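Local coordinates for 4-hydroxybutyrate CoA-transferase (Porphyromonas gingivalis, PDB 3EH7), which probably transfers coenzyme A between acyl-CoA thioesters and free carboxylates such as acetate, at residues R204-L209 with V311-C316; G238-M243 with K262-G267; G247-V252 with E278-F283; A271-G276 with S336-Q341. One frame throughout, in Å; residues are numbered along the deposited sequence.

Contact 1 of 4, residues R204-L209 with V311-C316; sequences RNCAEL and VSINSC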
loop_
_atom_site.group_PDB
_atom_site.type_symbol
_atom_site.label_atom_id
_atom_site.label_comp_id
_atom_site.label_asym_id
_atom_site.label_seq_id
_atom_site.Cartn_x
_atom_site.Cartn_y
_atom_site.Cartn_z
ATOM N N ARG A 204 -3.302 -17.338 21.737
ATOM C CA ARG A 204 -3.356 -18.738 21.375
ATOM C C ARG A 204 -3.722 -18.898 19.896
ATOM O O ARG A 204 -3.163 -19.748 19.193
ATOM C CB ARG A 204 -4.376 -19.446 22.262
ATOM C CG ARG A 204 -4.006 -20.848 22.641
ATOM C CD ARG A 204 -5.164 -21.516 23.352
ATOM N NE ARG A 204 -5.379 -20.969 24.685
ATOM C CZ ARG A 204 -4.812 -21.453 25.785
ATOM N NH1 ARG A 204 -5.071 -20.898 26.961
ATOM N NH2 ARG A 204 -3.984 -22.488 25.708
ATOM N N ASN A 205 -4.652 -18.077 19.418
ATOM C CA ASN A 205 -5.003 -18.052 18.001
ATOM C C ASN A 205 -3.840 -17.569 17.141
ATOM O O ASN A 205 -3.583 -18.126 16.089
ATOM C CB ASN A 205 -6.227 -17.164 17.771
ATOM C CG ASN A 205 -7.525 -17.815 18.217
ATOM O OD1 ASN A 205 -7.641 -19.033 18.269
ATOM N ND2 ASN A 205 -8.506 -16.996 18.539
ATOM N N CYS A 206 -3.122 -16.545 17.600
ATOM C CA CYS A 206 -1.961 -16.077 16.867
ATOM C C CYS A 206 -0.937 -17.179 16.728
ATOM O O CYS A 206 -0.444 -17.402 15.631
ATOM C CB CYS A 206 -1.326 -14.861 17.534
ATOM S SG CYS A 206 -2.339 -13.412 17.299
ATOM N N ALA A 207 -0.647 -17.887 17.832
ATOM C CA ALA A 207 0.349 -18.977 17.833
ATOM C C ALA A 207 0.048 -20.082 16.841
ATOM O O ALA A 207 0.954 -20.695 16.252
ATOM C CB ALA A 207 0.496 -19.585 19.240
ATOM N N GLU A 208 -1.230 -20.354 16.684
ATOM C CA GLU A 208 -1.695 -21.315 15.708
ATOM C C GLU A 208 -1.222 -20.964 14.306
ATOM O O GLU A 208 -1.113 -21.828 13.459
ATOM C CB GLU A 208 -3.205 -21.243 15.687
ATOM C CG GLU A 208 -3.917 -22.509 15.423
ATOM C CD GLU A 208 -5.358 -22.389 15.872
ATOM O OE1 GLU A 208 -5.654 -22.643 17.071
ATOM O OE2 GLU A 208 -6.184 -22.018 15.018
ATOM N N LEU A 209 -1.018 -19.674 14.039
ATOM C CA LEU A 209 -0.724 -19.249 12.677
ATOM C C LEU A 209 0.789 -19.157 12.436
ATOM O O LEU A 209 1.231 -18.892 11.305
ATOM C CB LEU A 209 -1.447 -17.924 12.379
ATOM C CG LEU A 209 -2.978 -17.960 12.354
ATOM C CD1 LEU A 209 -3.545 -16.539 12.145
ATOM C CD2 LEU A 209 -3.505 -18.896 11.270
ATOM N N VAL A 311 5.532 -13.485 9.706
ATOM C CA VAL A 311 4.271 -13.353 10.400
ATOM C C VAL A 311 4.331 -12.017 11.106
ATOM O O VAL A 311 5.184 -11.782 11.972
ATOM C CB VAL A 311 3.984 -14.486 11.421
ATOM C CG1 VAL A 311 2.673 -14.206 12.121
ATOM C CG2 VAL A 311 3.937 -15.848 10.715
ATOM N N SER A 312 3.430 -11.132 10.683
ATOM C CA SER A 312 3.322 -9.810 11.237
ATOM C C SER A 312 2.071 -9.775 12.123
ATOM O O SER A 312 1.014 -10.196 11.682
ATOM C CB SER A 312 3.258 -8.794 10.091
ATOM O OG SER A 312 2.702 -7.597 10.549
ATOM N N ILE A 313 2.216 -9.331 13.374
ATOM C CA ILE A 313 1.098 -9.191 14.318
ATOM C C ILE A 313 0.988 -7.749 14.787
ATOM O O ILE A 313 1.926 -7.180 15.360
ATOM C CB ILE A 313 1.230 -10.094 15.593
ATOM C CG1 ILE A 313 1.495 -11.552 15.232
ATOM C CG2 ILE A 313 -0.034 -9.996 16.456
ATOM C CD1 ILE A 313 1.831 -12.460 16.453
ATOM N N ASN A 314 -0.172 -7.159 14.532
ATOM C CA ASN A 314 -0.470 -5.803 14.964
ATOM C C ASN A 314 -1.929 -5.707 15.427
ATOM O O ASN A 314 -2.749 -6.569 15.126
ATOM C CB ASN A 314 -0.221 -4.815 13.813
ATOM C CG ASN A 314 1.234 -4.813 13.350
ATOM O OD1 ASN A 314 2.132 -4.277 14.020
ATOM N ND2 ASN A 314 1.469 -5.414 12.229
ATOM N N SER A 315 -2.242 -4.652 16.168
ATOM C CA SER A 315 -3.600 -4.363 16.600
ATOM C C SER A 315 -4.081 -3.091 15.947
ATOM O O SER A 315 -3.300 -2.377 15.303
ATOM C CB SER A 315 -3.632 -4.206 18.105
ATOM O OG SER A 315 -3.168 -5.406 18.659
ATOM N N CYS A 316 -5.380 -2.838 16.060
ATOM C CA CYS A 316 -5.967 -1.610 15.526
ATOM C C CYS A 316 -7.162 -1.211 16.418
ATOM O O CYS A 316 -7.486 -1.923 17.363
ATOM C CB CYS A 316 -6.356 -1.852 14.071
ATOM S SG CYS A 316 -7.569 -3.140 13.936
#
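The end of Ile313 on strand 310-314 comes against the base of the Cys206 side chain on helix 197-208. Ile313 CG1 lies anti to its carbonyl carbon (chi1 -52°), and the branch then runs out fully extended, which carries CD1 toward the helix. CD1 comes to rest 4.1 Å from Cys206 CB, so the beta carbon, not the sulfur, makes the closest approach. Two residues earlier, Val311 makes a different touch against the end of the same helical segment: its CG2 stands 4.1 Å from the backbone atom Leu209 O, while the leucine side chain stays farther off. The CB atoms of Val311 and Ile313, like those of Cys206 and Leu209, point across the interface. Neighbouring side chains complete the packing. Ala227 of helix 222-229 and Ala359 of strand 355-359 also touch Cys206 and Ile313, and Ile357 touches Leu209 and Val311. Near the helix end Leu209 N bonds to Cys206 O at 2.8 Å. The setting is that of an alpha/beta domain, a helix packed on the parallel part of a mixed sheet. Chemically, the two segments adhere by dispersion and exclusion of water, in a contact of small area; Leu209 O, beside the Val311 methyl, is satisfied by Lys355 NZ, so the contact itself needs no polar pairing.

Contact 2 of 4, residues G238-M243 with K262-G267; sequences GIHTEM and KTLHPG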
loop_
_atom_site.group_PDB
_atom_site.type_symbol
_atom_site.label_atom_id
_atom_site.label_comp_id
_atom_site.label_asym_id
_atom_site.label_seq_id
_atom_site.Cartn_x
_atom_site.Cartn_y
_atom_site.Cartn_z
ATOM N N GLY A 238 12.615 -16.489 13.985
ATOM C CA GLY A 238 13.510 -15.351 13.802
ATOM C C GLY A 238 12.791 -14.043 14.007
ATOM O O GLY A 238 11.549 -13.998 14.058
ATOM N N ILE A 239 13.556 -12.965 14.129
ATOM C CA ILE A 239 12.996 -11.635 14.332
ATOM C C ILE A 239 13.420 -10.624 13.239
ATOM O O ILE A 239 14.609 -10.387 13.001
ATOM C CB ILE A 239 13.401 -11.075 15.713
ATOM C CG1 ILE A 239 12.734 -11.879 16.843
ATOM C CG2 ILE A 239 13.073 -9.581 15.820
ATOM C CD1 ILE A 239 11.223 -11.718 16.906
ATOM N N HIS A 240 12.414 -10.049 12.582
ATOM C CA HIS A 240 12.585 -8.872 11.745
ATOM C C HIS A 240 11.351 -8.023 11.973
ATOM O O HIS A 240 10.249 -8.289 11.448
ATOM C CB HIS A 240 12.814 -9.187 10.264
ATOM C CG HIS A 240 13.053 -7.956 9.435
ATOM N ND1 HIS A 240 14.251 -7.695 8.803
ATOM C CD2 HIS A 240 12.257 -6.894 9.171
ATOM C CE1 HIS A 240 14.172 -6.539 8.172
ATOM N NE2 HIS A 240 12.972 -6.030 8.382
ATOM N N THR A 241 11.553 -7.032 12.824
ATOM C CA THR A 241 10.473 -6.380 13.508
ATOM C C THR A 241 10.700 -4.872 13.593
ATOM O O THR A 241 11.810 -4.376 13.443
ATOM C CB THR A 241 10.325 -6.983 14.905
ATOM O OG1 THR A 241 9.067 -6.577 15.477
ATOM C CG2 THR A 241 11.548 -6.582 15.831
ATOM N N GLU A 242 9.633 -4.131 13.800
ATOM C CA GLU A 242 9.806 -2.712 14.019
ATOM C C GLU A 242 10.486 -2.512 15.381
ATOM O O GLU A 242 11.451 -1.739 15.531
ATOM C CB GLU A 242 8.479 -1.971 13.961
ATOM C CG GLU A 242 8.675 -0.449 13.878
ATOM C CD GLU A 242 7.361 0.287 13.733
ATOM O OE1 GLU A 242 6.729 0.104 12.674
ATOM O OE2 GLU A 242 6.963 1.021 14.674
HETATM N N MSE A 243 9.969 -3.212 16.379
HETATM C CA MSE A 243 10.571 -3.182 17.702
HETATM C C MSE A 243 10.355 -4.512 18.394
HETATM O O MSE A 243 9.508 -5.274 18.009
HETATM C CB MSE A 243 9.997 -2.020 18.531
HETATM C CG MSE A 243 8.520 -2.126 18.814
HETATM SE SE MSE A 243 8.038 -3.095 20.436
HETATM C CE MSE A 243 8.766 -1.895 21.797
ATOM N N LYS A 262 16.370 -17.860 9.111
ATOM C CA LYS A 262 16.083 -16.585 8.462
ATOM C C LYS A 262 16.843 -16.512 7.153
ATOM O O LYS A 262 17.965 -16.961 7.078
ATOM C CB LYS A 262 16.540 -15.417 9.318
ATOM C CG LYS A 262 15.684 -15.136 10.514
ATOM C CD LYS A 262 16.277 -13.966 11.327
ATOM C CE LYS A 262 15.913 -12.589 10.764
ATOM N NZ LYS A 262 16.912 -11.528 11.151
ATOM N N THR A 263 16.246 -15.887 6.145
ATOM C CA THR A 263 16.879 -15.732 4.857
ATOM C C THR A 263 17.498 -14.347 4.692
ATOM O O THR A 263 18.152 -14.090 3.694
ATOM C CB THR A 263 15.860 -15.999 3.763
ATOM O OG1 THR A 263 14.716 -15.174 4.009
ATOM C CG2 THR A 263 15.475 -17.523 3.786
ATOM N N LEU A 264 17.284 -13.465 5.664
ATOM C CA LEU A 264 17.959 -12.179 5.720
ATOM C C LEU A 264 18.469 -12.023 7.142
ATOM O O LEU A 264 17.738 -12.292 8.075
ATOM C CB LEU A 264 16.988 -11.034 5.387
ATOM C CG LEU A 264 17.637 -9.662 5.167
ATOM C CD1 LEU A 264 18.473 -9.614 3.840
ATOM C CD2 LEU A 264 16.561 -8.569 5.193
ATOM N N HIS A 265 19.705 -11.573 7.295
ATOM C CA HIS A 265 20.319 -11.397 8.595
ATOM C C HIS A 265 20.124 -12.608 9.494
ATOM O O HIS A 265 19.548 -12.481 10.576
ATOM C CB HIS A 265 19.803 -10.116 9.263
ATOM C CG HIS A 265 20.056 -8.891 8.445
ATOM N ND1 HIS A 265 21.333 -8.428 8.171
ATOM C CD2 HIS A 265 19.209 -8.085 7.768
ATOM C CE1 HIS A 265 21.249 -7.368 7.384
ATOM N NE2 HIS A 265 19.971 -7.133 7.126
ATOM N N PRO A 266 20.613 -13.786 9.043
ATOM C CA PRO A 266 20.464 -15.008 9.808
ATOM C C PRO A 266 21.156 -14.924 11.148
ATOM O O PRO A 266 22.206 -14.288 11.272
ATOM C CB PRO A 266 21.086 -16.082 8.916
ATOM C CG PRO A 266 21.971 -15.356 8.002
ATOM C CD PRO A 266 21.375 -14.002 7.798
ATOM N N GLY A 267 20.510 -15.498 12.160
ATOM C CA GLY A 267 21.008 -15.472 13.521
ATOM C C GLY A 267 20.911 -14.148 14.254
ATOM O O GLY A 267 21.378 -14.047 15.378
HETATM O O HOH W 1 16.139 -9.696 9.084
#
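Lys262 lays its aliphatic chain against the start of strand 238-240, and this is the close-packed half of the contact. Gly238 offers a bare backbone here, so Lys262 CG can approach Gly238 CA to 3.9 Å. The lysine chain then bends at its third torsion (chi3 82°), which carries the ammonium group over Ile239. There Lys262 NZ bonds to Ile239 O at 3.2 Å, approaching from 42° above the carbonyl plane. The same nitrogen binds His265 O at 2.9 Å, Lys268 O just beyond, and more weakly Leu264 O, so the loop 262-267 folds its own carbonyls round the charge. This surrounding of carbonyl dipoles probably helps to pay for burying a lysine.

The other half is looser and is bridged by a water. This water molecule accepts from Lys262 NZ at 2.9 Å and is hydrogen-bonded to His240 ND1 at 2.8 Å, lying in the plane of the imidazole at its edge. It joins strand to loop where the two side chains do not meet directly. His240 NE2 is fixed from the far end by Val298 O. Beside the ring, Leu264 CD2 comes only to 4.3 Å from His240 CE1, and the partly exposed leucine leans on Val303 of helix 301-304 as well. The loop leads into strand 269-271, the parallel neighbour of 238-240, and the arrangement is thus the return leg of a beta-alpha-beta crossover in a Rossmann-like alpha/beta sheet.

Contact 3 of 4, residues G247-V252 with E278-F283; sequences GVVELV and EDVYHF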
loop_
_atom_site.group_PDB
_atom_site.type_symbol
_atom_site.label_atom_id
_atom_site.label_comp_id
_atom_site.label_asym_id
_atom_site.label_seq_id
_atom_site.Cartn_x
_atom_site.Cartn_y
_atom_site.Cartn_z
ATOM N N GLY A 247 9.315 -9.852 26.040
ATOM C CA GLY A 247 8.704 -11.127 25.616
ATOM C C GLY A 247 9.543 -11.863 24.580
ATOM O O GLY A 247 9.671 -13.078 24.643
ATOM N N VAL A 248 10.129 -11.101 23.644
ATOM C CA VAL A 248 10.988 -11.664 22.604
ATOM C C VAL A 248 12.275 -12.173 23.225
ATOM O O VAL A 248 12.675 -13.303 22.957
ATOM C CB VAL A 248 11.272 -10.660 21.416
ATOM C CG1 VAL A 248 12.565 -11.007 20.686
ATOM C CG2 VAL A 248 10.114 -10.681 20.418
ATOM N N VAL A 249 12.902 -11.359 24.073
ATOM C CA VAL A 249 14.174 -11.740 24.704
ATOM C C VAL A 249 14.026 -13.021 25.520
ATOM O O VAL A 249 14.953 -13.838 25.590
ATOM C CB VAL A 249 14.723 -10.624 25.605
ATOM C CG1 VAL A 249 15.923 -11.135 26.425
ATOM C CG2 VAL A 249 15.097 -9.381 24.799
ATOM N N GLU A 250 12.866 -13.194 26.147
ATOM C CA GLU A 250 12.594 -14.411 26.942
ATOM C C GLU A 250 12.617 -15.633 26.037
ATOM O O GLU A 250 13.154 -16.669 26.406
ATOM C CB GLU A 250 11.247 -14.317 27.678
ATOM C CG GLU A 250 10.888 -15.592 28.442
ATOM C CD GLU A 250 9.471 -15.576 29.029
ATOM O OE1 GLU A 250 8.663 -14.655 28.720
ATOM O OE2 GLU A 250 9.169 -16.510 29.792
ATOM N N LEU A 251 12.062 -15.510 24.832
ATOM C CA LEU A 251 12.108 -16.632 23.897
ATOM C C LEU A 251 13.482 -16.823 23.274
ATOM O O LEU A 251 13.794 -17.916 22.809
ATOM C CB LEU A 251 11.034 -16.510 22.819
ATOM C CG LEU A 251 9.615 -16.918 23.203
ATOM C CD1 LEU A 251 8.660 -16.491 22.114
ATOM C CD2 LEU A 251 9.504 -18.395 23.421
ATOM N N VAL A 252 14.318 -15.789 23.247
ATOM C CA VAL A 252 15.690 -15.997 22.815
ATOM C C VAL A 252 16.407 -16.804 23.887
ATOM O O VAL A 252 17.019 -17.825 23.595
ATOM C CB VAL A 252 16.459 -14.695 22.585
ATOM C CG1 VAL A 252 17.967 -15.011 22.387
ATOM C CG2 VAL A 252 15.871 -13.916 21.379
ATOM N N GLU A 278 14.640 -2.792 32.244
ATOM C CA GLU A 278 16.076 -2.616 32.403
ATOM C C GLU A 278 16.815 -3.882 31.968
ATOM O O GLU A 278 17.922 -3.822 31.428
ATOM C CB GLU A 278 16.403 -2.229 33.848
ATOM C CG GLU A 278 17.597 -1.291 33.993
ATOM C CD GLU A 278 17.637 -0.154 32.955
ATOM O OE1 GLU A 278 16.575 0.475 32.633
ATOM O OE2 GLU A 278 18.758 0.102 32.452
ATOM N N ASP A 279 16.176 -5.027 32.147
ATOM C CA ASP A 279 16.745 -6.288 31.711
ATOM C C ASP A 279 16.973 -6.343 30.209
ATOM O O ASP A 279 18.013 -6.829 29.770
ATOM C CB ASP A 279 15.842 -7.444 32.121
ATOM C CG ASP A 279 16.438 -8.787 31.803
ATOM O OD1 ASP A 279 17.675 -8.956 31.862
ATOM O OD2 ASP A 279 15.657 -9.694 31.483
ATOM N N VAL A 280 16.009 -5.872 29.414
ATOM C CA VAL A 280 16.177 -5.865 27.949
ATOM C C VAL A 280 17.374 -5.007 27.540
ATOM O O VAL A 280 18.168 -5.404 26.670
ATOM C CB VAL A 280 14.910 -5.368 27.216
ATOM C CG1 VAL A 280 15.226 -4.958 25.784
ATOM C CG2 VAL A 280 13.858 -6.451 27.234
ATOM N N TYR A 281 17.495 -3.846 28.183
ATOM C CA TYR A 281 18.544 -2.914 27.892
ATOM C C TYR A 281 19.936 -3.465 28.247
ATOM O O TYR A 281 20.895 -3.144 27.558
ATOM C CB TYR A 281 18.279 -1.585 28.595
ATOM C CG TYR A 281 16.930 -0.970 28.257
ATOM C CD1 TYR A 281 16.380 -1.092 26.985
ATOM C CD2 TYR A 281 16.216 -0.262 29.209
ATOM C CE1 TYR A 281 15.134 -0.524 26.678
ATOM C CE2 TYR A 281 14.990 0.302 28.917
ATOM C CZ TYR A 281 14.453 0.169 27.647
ATOM O OH TYR A 281 13.243 0.731 27.346
ATOM N N HIS A 282 20.036 -4.293 29.295
ATOM C CA HIS A 282 21.286 -5.012 29.606
ATOM C C HIS A 282 21.562 -6.130 28.582
ATOM O O HIS A 282 22.668 -6.259 28.099
ATOM C CB HIS A 282 21.265 -5.584 31.036
ATOM C CG HIS A 282 22.464 -6.422 31.371
ATOM N ND1 HIS A 282 22.402 -7.795 31.500
ATOM C CD2 HIS A 282 23.764 -6.086 31.573
ATOM C CE1 HIS A 282 23.601 -8.267 31.800
ATOM N NE2 HIS A 282 24.448 -7.251 31.842
ATOM N N PHE A 283 20.546 -6.912 28.237
ATOM C CA PHE A 283 20.705 -7.989 27.262
ATOM C C PHE A 283 21.219 -7.507 25.875
ATOM O O PHE A 283 22.010 -8.201 25.225
ATOM C CB PHE A 283 19.381 -8.736 27.115
ATOM C CG PHE A 283 19.350 -9.711 25.987
ATOM C CD1 PHE A 283 19.873 -10.973 26.143
ATOM C CD2 PHE A 283 18.780 -9.361 24.768
ATOM C CE1 PHE A 283 19.851 -11.880 25.113
ATOM C CE2 PHE A 283 18.747 -10.268 23.715
ATOM C CZ PHE A 283 19.286 -11.546 23.906
#
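The ring of Phe283 carries Val249 on one face: methyl CG1 sits 3.7 Å from the ring centroid, only 12° off the normal, in a CH-pi contact. The second methyl of the valine, CG2, lies on the same side of the ring, above its border, 3.7 Å from Phe283 CD2. Val252 comes in at a slant, its CG1 4.0 Å from Phe283 CZ, one turn farther along the helix. Tyr281 belongs to the same helix as Phe283 but turns another way, with Glu278 OE1 in the ring plane at its edge and its hydroxyl held by Tyr188 O and Gly276 N.

These helices, 246-253 and 278-284, are successive connections between the parallel strands 238-240, 269-271 and 290-292, two beta-alpha-beta crossovers whose helices pack obliquely against each other on the sheet. The axes of the short segments approach to 10.4 Å and cross at 53°. The backbones come nearest at Val249 and Val280, whose CG2 methyls are 4.0 Å apart. Placing CG anti to the backbone N (chi1 170°) sends the Phe283 ring out toward the other helix, where it and Val249 run alongside in opposite senses. Met269 of strand 269-271 touches both Val252 and Phe283. At the outer margin a charged pair adds to the apolar core: Asp279 OD2 forms a salt bridge with Arg253 NH2.

Contact 4 of 4, residues A271-G276 with S336-Q341; sequences ATFLMG and SGTGGQ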
loop_
_atom_site.group_PDB
_atom_site.type_symbol
_atom_site.label_atom_id
_atom_site.label_comp_id
_atom_site.label_asym_id
_atom_site.label_seq_id
_atom_site.Cartn_x
_atom_site.Cartn_y
_atom_site.Cartn_z
ATOM N N ALA A 271 15.696 -4.943 14.207
ATOM C CA ALA A 271 14.656 -4.034 14.646
ATOM C C ALA A 271 15.088 -2.617 14.273
ATOM O O ALA A 271 16.190 -2.418 13.807
ATOM C CB ALA A 271 14.415 -4.156 16.187
ATOM N N THR A 272 14.220 -1.634 14.495
ATOM C CA THR A 272 14.577 -0.231 14.279
ATOM C C THR A 272 14.557 0.575 15.563
ATOM O O THR A 272 15.270 1.559 15.657
ATOM C CB THR A 272 13.750 0.413 13.126
ATOM O OG1 THR A 272 14.410 1.593 12.655
ATOM C CG2 THR A 272 12.292 0.730 13.512
ATOM N N PHE A 273 13.797 0.134 16.575
ATOM C CA PHE A 273 13.858 0.695 17.933
ATOM C C PHE A 273 13.489 -0.390 18.956
ATOM O O PHE A 273 12.976 -1.474 18.601
ATOM C CB PHE A 273 13.029 2.001 18.081
ATOM C CG PHE A 273 11.527 1.807 18.263
ATOM C CD1 PHE A 273 10.688 1.634 17.155
ATOM C CD2 PHE A 273 10.955 1.826 19.526
ATOM C CE1 PHE A 273 9.299 1.463 17.290
ATOM C CE2 PHE A 273 9.541 1.636 19.697
ATOM C CZ PHE A 273 8.717 1.472 18.574
ATOM N N LEU A 274 13.817 -0.119 20.219
ATOM C CA LEU A 274 13.620 -1.100 21.308
ATOM C C LEU A 274 13.071 -0.403 22.525
ATOM O O LEU A 274 13.377 0.769 22.762
ATOM C CB LEU A 274 14.940 -1.747 21.704
ATOM C CG LEU A 274 15.666 -2.499 20.606
ATOM C CD1 LEU A 274 17.070 -2.861 21.041
ATOM C CD2 LEU A 274 14.859 -3.743 20.163
HETATM N N MSE A 275 12.240 -1.120 23.277
HETATM C CA MSE A 275 11.743 -0.646 24.567
HETATM C C MSE A 275 11.328 -1.828 25.440
HETATM O O MSE A 275 10.737 -2.789 24.944
HETATM C CB MSE A 275 10.556 0.295 24.364
HETATM C CG MSE A 275 9.958 0.795 25.664
HETATM SE SE MSE A 275 8.850 2.357 25.427
HETATM C CE MSE A 275 8.838 2.439 23.500
ATOM N N GLY A 276 11.639 -1.758 26.727
ATOM C CA GLY A 276 11.294 -2.839 27.641
ATOM C C GLY A 276 11.831 -2.547 29.010
ATOM O O GLY A 276 11.996 -1.394 29.366
ATOM N N SER A 336 3.881 4.313 21.389
ATOM C CA SER A 336 4.416 4.587 20.039
ATOM C C SER A 336 3.298 4.564 18.997
ATOM O O SER A 336 2.547 3.597 18.898
ATOM C CB SER A 336 5.525 3.573 19.674
ATOM O OG SER A 336 5.991 3.750 18.347
ATOM N N GLY A 337 3.186 5.653 18.241
ATOM C CA GLY A 337 2.190 5.766 17.187
ATOM C C GLY A 337 2.865 6.034 15.866
ATOM O O GLY A 337 2.644 7.066 15.248
ATOM N N THR A 338 3.692 5.093 15.435
ATOM C CA THR A 338 4.488 5.256 14.213
ATOM C C THR A 338 3.664 4.994 12.933
ATOM O O THR A 338 4.098 5.345 11.838
ATOM C CB THR A 338 5.606 4.225 14.185
ATOM O OG1 THR A 338 5.017 2.911 14.116
ATOM C CG2 THR A 338 6.509 4.358 15.437
ATOM N N GLY A 339 2.524 4.314 13.070
ATOM C CA GLY A 339 1.787 3.843 11.910
ATOM C C GLY A 339 2.560 2.844 11.065
ATOM O O GLY A 339 2.217 2.620 9.903
ATOM N N GLY A 340 3.598 2.240 11.639
ATOM C CA GLY A 340 4.448 1.307 10.930
ATOM C C GLY A 340 3.790 -0.010 10.543
ATOM O O GLY A 340 4.340 -0.769 9.750
ATOM N N GLN A 341 2.601 -0.296 11.072
ATOM C CA GLN A 341 2.006 -1.621 10.875
ATOM C C GLN A 341 1.714 -1.936 9.404
ATOM O O GLN A 341 1.982 -3.045 8.940
ATOM C CB GLN A 341 0.784 -1.855 11.783
ATOM C CG GLN A 341 -0.411 -0.972 11.568
ATOM C CD GLN A 341 -1.500 -1.203 12.615
ATOM O OE1 GLN A 341 -1.270 -1.014 13.804
ATOM N NE2 GLN A 341 -2.684 -1.595 12.169
#
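Phe273 sits in extended backbone (phi -151°) and faces Ser336 and Thr338, which belong to an irregular loop just before helix 341-350. Within that loop an ST turn bends the chain at Thr338, while Phe273 lies on the short strand 273-274, which pairs in parallel with 243-244. The phenyl group takes the crowded position between the backbone N and the carbonyl carbon (chi1 80°), and this directs it away from its strand and onto the loop. It meets the loop with its far end. Phe273 CZ is 3.6 Å from Ser336 OG and 4.0 Å from Ser336 CB, and the serine approaches the ring obliquely. The hydroxyl has a polar partner besides: Ser336 OG is hydrogen-bonded to His35 NE2, and the rings of His35 and Phe273 meet edge-to-face, so one histidine touches both sides of the contact. Thr338 adds a looser touch, its CG2 4.4 Å from Phe273 CE1. Its hydroxyl is drawn off to Glu242 OE2 and to the turn itself, where Gly340 N donates to Thr338 OG1 over 2.9 Å at an N-H...O angle of 153°.

Contacts 1 and 2 reach the same mixed sheet at strands on either side of 215-217, with centres 17 Å apart and nearest atoms about 6 Å apart. Contacts 2 and 3 interleave along the chain and touch: Ile239 CD1 lies 3.8 Å from Val248 CG2 of helix 246-253. Contact 4, near the centre of the chain, gathers the others. Glu242 ties it to contact 2 through its backbone as well as its carboxylate, Glu242 O lying 3.0 Å from Thr272 N, and the hydroxyl of Tyr281 ties it to contact 3. Contact 1 adjoins it where 311-316 leaves its strand, Asn314 CG coming within 3.4 Å of Gln341 CB.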